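Local coordinates for Sso-CP2 metallo-carboxypetidase (Sulfolobus solfataricus, PDB 4MMO), which probably acts as a zinc-dependent carboxypeptidase of the M20 family, removing residues from the C-terminal end of peptides, at residues Thr278-Gly290 against Pro301-Val313. Residues are numbered along the deposited sequence; the frame is centred on the assembly and turned at random.
Sequences TYPTCNVDGFECG and PHRAFAKLDFRLV. With SO4 (sulfate ion), chain D.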
loop_
_atom_site.group_PDB
_atom_site.type_symbol
_atom_site.label_atom_id
_atom_site.label_comp_id
_atom_site.label_asym_id
_atom_site.label_seq_id
_atom_site.Cartn_x
_atom_site.Cartn_y
_atom_site.Cartn_z
ATOM N N THR A 278 22.112 -18.115 -0.155
ATOM C CA THR A 278 22.046 -18.993 1.022
ATOM C C THR A 278 21.007 -18.585 2.079
ATOM O O THR A 278 20.553 -19.429 2.850
ATOM C CB THR A 278 23.454 -19.106 1.693
ATOM O OG1 THR A 278 24.378 -19.673 0.757
ATOM C CG2 THR A 278 23.427 -19.976 2.944
ATOM N N TYR A 279 20.623 -17.312 2.120
ATOM C CA TYR A 279 19.721 -16.838 3.177
ATOM C C TYR A 279 18.241 -17.031 2.830
ATOM O O TYR A 279 17.791 -16.611 1.760
ATOM C CB TYR A 279 19.948 -15.354 3.477
ATOM C CG TYR A 279 21.300 -14.995 4.057
ATOM C CD1 TYR A 279 22.262 -15.964 4.310
ATOM C CD2 TYR A 279 21.607 -13.673 4.357
ATOM C CE1 TYR A 279 23.495 -15.621 4.840
ATOM C CE2 TYR A 279 22.829 -13.324 4.881
ATOM C CZ TYR A 279 23.772 -14.299 5.122
ATOM O OH TYR A 279 24.991 -13.943 5.648
ATOM N N PRO A 280 17.472 -17.652 3.740
ATOM C CA PRO A 280 16.019 -17.625 3.553
ATOM C C PRO A 280 15.480 -16.237 3.900
ATOM O O PRO A 280 16.177 -15.497 4.589
ATOM C CB PRO A 280 15.520 -18.671 4.550
ATOM C CG PRO A 280 16.544 -18.668 5.631
ATOM C CD PRO A 280 17.859 -18.404 4.949
ATOM N N THR A 281 14.284 -15.886 3.436
ATOM C CA THR A 281 13.755 -14.542 3.658
ATOM C C THR A 281 12.324 -14.527 4.169
ATOM O O THR A 281 11.592 -15.506 4.043
ATOM C CB THR A 281 13.765 -13.712 2.360
ATOM O OG1 THR A 281 12.816 -14.256 1.432
ATOM C CG2 THR A 281 15.153 -13.705 1.737
ATOM N N CYS A 282 11.954 -13.395 4.760
ATOM C CA CYS A 282 10.563 -13.034 4.991
ATOM C C CYS A 282 10.392 -11.610 4.488
ATOM O O CYS A 282 10.700 -10.654 5.195
ATOM C CB CYS A 282 10.200 -13.107 6.473
ATOM S SG CYS A 282 8.571 -12.397 6.851
ATOM N N ASN A 283 9.914 -11.481 3.256
ATOM C CA ASN A 283 9.837 -10.192 2.586
ATOM C C ASN A 283 8.402 -9.681 2.463
ATOM O O ASN A 283 7.472 -10.460 2.243
ATOM C CB ASN A 283 10.469 -10.310 1.202
ATOM C CG ASN A 283 10.421 -9.015 0.427
ATOM O OD1 ASN A 283 11.125 -8.058 0.753
ATOM N ND2 ASN A 283 9.599 -8.978 -0.613
ATOM N N VAL A 284 8.232 -8.370 2.614
ATOM C CA VAL A 284 6.931 -7.738 2.426
ATOM C C VAL A 284 6.842 -7.202 1.002
ATOM O O VAL A 284 7.590 -6.301 0.622
ATOM C CB VAL A 284 6.699 -6.590 3.436
ATOM C CG1 VAL A 284 5.354 -5.910 3.188
ATOM C CG2 VAL A 284 6.771 -7.114 4.866
ATOM N N ASP A 285 5.929 -7.765 0.217
ATOM C CA ASP A 285 5.747 -7.346 -1.168
ATOM C C ASP A 285 4.784 -6.180 -1.245
ATOM O O ASP A 285 4.821 -5.387 -2.188
ATOM C CB ASP A 285 5.193 -8.493 -2.014
ATOM C CG ASP A 285 6.081 -9.704 -1.997
ATOM O OD1 ASP A 285 7.073 -9.727 -2.757
ATOM O OD2 ASP A 285 5.790 -10.633 -1.221
ATOM N N GLY A 286 3.905 -6.085 -0.257
ATOM C CA GLY A 286 2.878 -5.069 -0.281
ATOM C C GLY A 286 2.201 -4.859 1.052
ATOM O O GLY A 286 2.063 -5.777 1.856
ATOM N N PHE A 287 1.793 -3.619 1.279
ATOM C CA PHE A 287 0.983 -3.266 2.428
ATOM C C PHE A 287 0.082 -2.110 2.016
ATOM O O PHE A 287 0.562 -1.051 1.608
ATOM C CB PHE A 287 1.870 -2.874 3.611
ATOM C CG PHE A 287 1.107 -2.590 4.879
ATOM C CD1 PHE A 287 0.999 -3.550 5.872
ATOM C CD2 PHE A 287 0.508 -1.363 5.080
ATOM C CE1 PHE A 287 0.301 -3.285 7.037
ATOM C CE2 PHE A 287 -0.186 -1.098 6.240
ATOM C CZ PHE A 287 -0.290 -2.060 7.217
ATOM N N GLU A 288 -1.224 -2.340 2.097
ATOM C CA GLU A 288 -2.219 -1.340 1.738
ATOM C C GLU A 288 -3.182 -1.146 2.891
ATOM O O GLU A 288 -3.645 -2.111 3.498
ATOM C CB GLU A 288 -3.001 -1.786 0.502
ATOM C CG GLU A 288 -4.131 -0.850 0.081
ATOM C CD GLU A 288 -3.627 0.468 -0.474
ATOM O OE1 GLU A 288 -2.583 0.465 -1.163
ATOM O OE2 GLU A 288 -4.272 1.509 -0.223
ATOM N N CYS A 289 -3.485 0.108 3.185
ATOM C CA CYS A 289 -4.489 0.424 4.185
ATOM C C CYS A 289 -4.908 1.880 4.112
ATOM O O CYS A 289 -4.084 2.764 3.886
ATOM C CB CYS A 289 -3.965 0.131 5.585
ATOM S SG CYS A 289 -5.197 0.481 6.841
ATOM N N GLY A 290 -6.199 2.119 4.313
ATOM C CA GLY A 290 -6.722 3.465 4.398
ATOM C C GLY A 290 -6.502 4.286 3.146
ATOM O O GLY A 290 -6.324 3.748 2.053
ATOM N N PRO A 301 -9.343 3.499 8.907
ATOM C CA PRO A 301 -9.779 2.533 7.893
ATOM C C PRO A 301 -10.321 1.276 8.552
ATOM O O PRO A 301 -9.956 0.993 9.693
ATOM C CB PRO A 301 -8.491 2.226 7.116
ATOM C CG PRO A 301 -7.516 3.307 7.517
ATOM C CD PRO A 301 -7.875 3.627 8.926
ATOM N N HIS A 302 -11.184 0.540 7.860
ATOM C CA HIS A 302 -11.772 -0.664 8.442
ATOM C C HIS A 302 -11.025 -1.910 7.981
ATOM O O HIS A 302 -11.181 -2.985 8.561
ATOM C CB HIS A 302 -13.265 -0.761 8.098
ATOM C CG HIS A 302 -13.542 -1.036 6.655
ATOM N ND1 HIS A 302 -13.605 -2.312 6.139
ATOM C CD2 HIS A 302 -13.783 -0.199 5.617
ATOM C CE1 HIS A 302 -13.868 -2.251 4.846
ATOM N NE2 HIS A 302 -13.980 -0.979 4.504
ATOM N N ARG A 303 -10.194 -1.747 6.956
ATOM C CA ARG A 303 -9.517 -2.873 6.328
ATOM C C ARG A 303 -8.032 -2.584 6.102
ATOM O O ARG A 303 -7.651 -1.465 5.758
ATOM C CB ARG A 303 -10.198 -3.185 4.994
ATOM C CG ARG A 303 -9.910 -4.561 4.428
ATOM C CD ARG A 303 -10.828 -4.850 3.248
ATOM N NE ARG A 303 -10.428 -6.046 2.510
ATOM C CZ ARG A 303 -10.890 -7.275 2.733
ATOM N NH1 ARG A 303 -11.785 -7.507 3.687
ATOM N NH2 ARG A 303 -10.450 -8.284 1.993
ATOM N N ALA A 304 -7.206 -3.606 6.302
ATOM C CA ALA A 304 -5.778 -3.536 6.014
ATOM C C ALA A 304 -5.304 -4.908 5.559
ATOM O O ALA A 304 -5.699 -5.921 6.132
ATOM C CB ALA A 304 -5.002 -3.110 7.249
ATOM N N PHE A 305 -4.466 -4.946 4.528
ATOM C CA PHE A 305 -3.868 -6.208 4.107
ATOM C C PHE A 305 -2.408 -6.064 3.695
ATOM O O PHE A 305 -1.957 -4.988 3.295
ATOM C CB PHE A 305 -4.685 -6.865 2.987
ATOM C CG PHE A 305 -4.782 -6.044 1.736
ATOM C CD1 PHE A 305 -5.761 -5.073 1.603
ATOM C CD2 PHE A 305 -3.908 -6.256 0.684
ATOM C CE1 PHE A 305 -5.857 -4.320 0.448
ATOM C CE2 PHE A 305 -3.999 -5.506 -0.474
ATOM C CZ PHE A 305 -4.976 -4.538 -0.593
ATOM N N ALA A 306 -1.680 -7.170 3.816
ATOM C CA ALA A 306 -0.273 -7.223 3.464
ATOM C C ALA A 306 0.017 -8.525 2.723
ATOM O O ALA A 306 -0.660 -9.530 2.940
ATOM C CB ALA A 306 0.580 -7.130 4.718
ATOM N N LYS A 307 1.018 -8.492 1.847
ATOM C CA LYS A 307 1.433 -9.660 1.087
ATOM C C LYS A 307 2.892 -9.983 1.379
ATOM O O LYS A 307 3.766 -9.122 1.257
ATOM C CB LYS A 307 1.234 -9.423 -0.410
ATOM C CG LYS A 307 -0.216 -9.465 -0.849
ATOM C CD LYS A 307 -0.355 -9.222 -2.344
ATOM C CE LYS A 307 -1.808 -8.986 -2.733
ATOM N NZ LYS A 307 -2.310 -10.006 -3.695
ATOM N N LEU A 308 3.142 -11.230 1.766
ATOM C CA LEU A 308 4.473 -11.682 2.150
ATOM C C LEU A 308 4.918 -12.826 1.256
ATOM O O LEU A 308 4.114 -13.687 0.890
ATOM C CB LEU A 308 4.476 -12.169 3.600
ATOM C CG LEU A 308 3.852 -11.251 4.652
ATOM C CD1 LEU A 308 3.685 -12.001 5.964
ATOM C CD2 LEU A 308 4.702 -10.010 4.851
ATOM N N ASP A 309 6.198 -12.825 0.901
ATOM C CA ASP A 309 6.807 -13.973 0.252
ATOM C C ASP A 309 8.003 -14.422 1.084
ATOM O O ASP A 309 8.811 -13.600 1.521
ATOM C CB ASP A 309 7.213 -13.644 -1.191
ATOM C CG ASP A 309 8.434 -12.746 -1.271
ATOM O OD1 ASP A 309 8.312 -11.543 -0.969
ATOM O OD2 ASP A 309 9.518 -13.243 -1.652
ATOM N N PHE A 310 8.078 -15.727 1.332
ATOM C CA PHE A 310 9.199 -16.328 2.042
ATOM C C PHE A 310 10.025 -17.129 1.046
ATOM O O PHE A 310 9.507 -18.058 0.433
ATOM C CB PHE A 310 8.714 -17.294 3.128
ATOM C CG PHE A 310 7.947 -16.644 4.254
ATOM C CD1 PHE A 310 6.595 -16.374 4.129
ATOM C CD2 PHE A 310 8.576 -16.344 5.451
ATOM C CE1 PHE A 310 5.890 -15.795 5.172
ATOM C CE2 PHE A 310 7.877 -15.767 6.493
ATOM C CZ PHE A 310 6.531 -15.493 6.353
ATOM N N ARG A 311 11.296 -16.777 0.879
ATOM C CA ARG A 311 12.202 -17.589 0.071
ATOM C C ARG A 311 12.860 -18.602 0.990
ATOM O O ARG A 311 13.358 -18.245 2.057
ATOM C CB ARG A 311 13.267 -16.728 -0.602
ATOM C CG ARG A 311 12.712 -15.639 -1.489
ATOM C CD ARG A 311 12.139 -16.192 -2.776
ATOM N NE ARG A 311 11.531 -15.128 -3.568
ATOM C CZ ARG A 311 11.283 -15.201 -4.870
ATOM N NH1 ARG A 311 11.594 -16.294 -5.555
ATOM N NH2 ARG A 311 10.727 -14.172 -5.491
ATOM N N LEU A 312 12.861 -19.862 0.572
ATOM C CA LEU A 312 13.294 -20.957 1.429
ATOM C C LEU A 312 14.533 -21.662 0.891
ATOM O O LEU A 312 14.821 -21.618 -0.305
ATOM C CB LEU A 312 12.154 -21.963 1.575
ATOM C CG LEU A 312 10.837 -21.360 2.072
ATOM C CD1 LEU A 312 9.714 -22.382 2.000
ATOM C CD2 LEU A 312 11.002 -20.835 3.492
ATOM N N VAL A 313 15.262 -22.312 1.793
ATOM C CA VAL A 313 16.456 -23.066 1.440
ATOM C C VAL A 313 16.357 -24.448 2.074
ATOM O O VAL A 313 15.582 -24.639 3.009
ATOM C CB VAL A 313 17.737 -22.352 1.923
ATOM C CG1 VAL A 313 17.839 -20.970 1.297
ATOM C CG2 VAL A 313 17.764 -22.246 3.444
HETATM S S SO4 D . 11.068 -16.209 -9.459
HETATM O O1 SO4 D . 10.137 -15.113 -9.214
HETATM O O2 SO4 D . 10.477 -17.171 -10.404
HETATM O O3 SO4 D . 12.311 -15.570 -9.911
HETATM O O4 SO4 D . 11.350 -16.924 -8.220
HETATM O O HOH W 1 11.951 -12.554 -0.704
HETATM O O HOH W 2 -8.135 -0.015 3.522
#
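The ring of F305 lies alongside E288 and offers one face to its CB, a CH-pi contact with CB 4.0 Å from the ring centroid and 28° off the normal. CG stands between the backbone N and carbonyl carbon of F305 (chi1 61°), which swings the ring toward the facing strand. The backbone joins the same pair, E288 N donating to F305 O.

D309 is the polar hub. Its OD1 takes N283 ND2 at 2.9 Å on the syn lone pair, with the acceptor in the amide plane, while OD2 takes a weak hydrogen bond from R311 NE, part of a salt bridge, and, through a water, meets T281 OG1. D285 OD2 comes within 2.7 Å of D309 OD1, so one of these two acids probably holds a proton. An asparagine in place of D309 would probably cost R311 NE its carboxylate partner, leaving the sulfate as the remaining anion of R311 among these contacts. D309 OD2 is hydrogen-bonded to S198 OG and D285 OD1 to I299 N, both of the second subunit.

R311 NH1 grips a sulfate oxygen, O4, at 2.7 Å. The side chain of R311 lies about 11 Å from the bound zinc. C282 SG sits obliquely beside the F310 ring, 3.5 Å from CE2.

With N-to-C directions 177° apart and D285 and G286 both facing K307, this is an antiparallel beta hairpin with a classic bulge, in the M20 dimerisation domain, whose sheet continues into the second subunit.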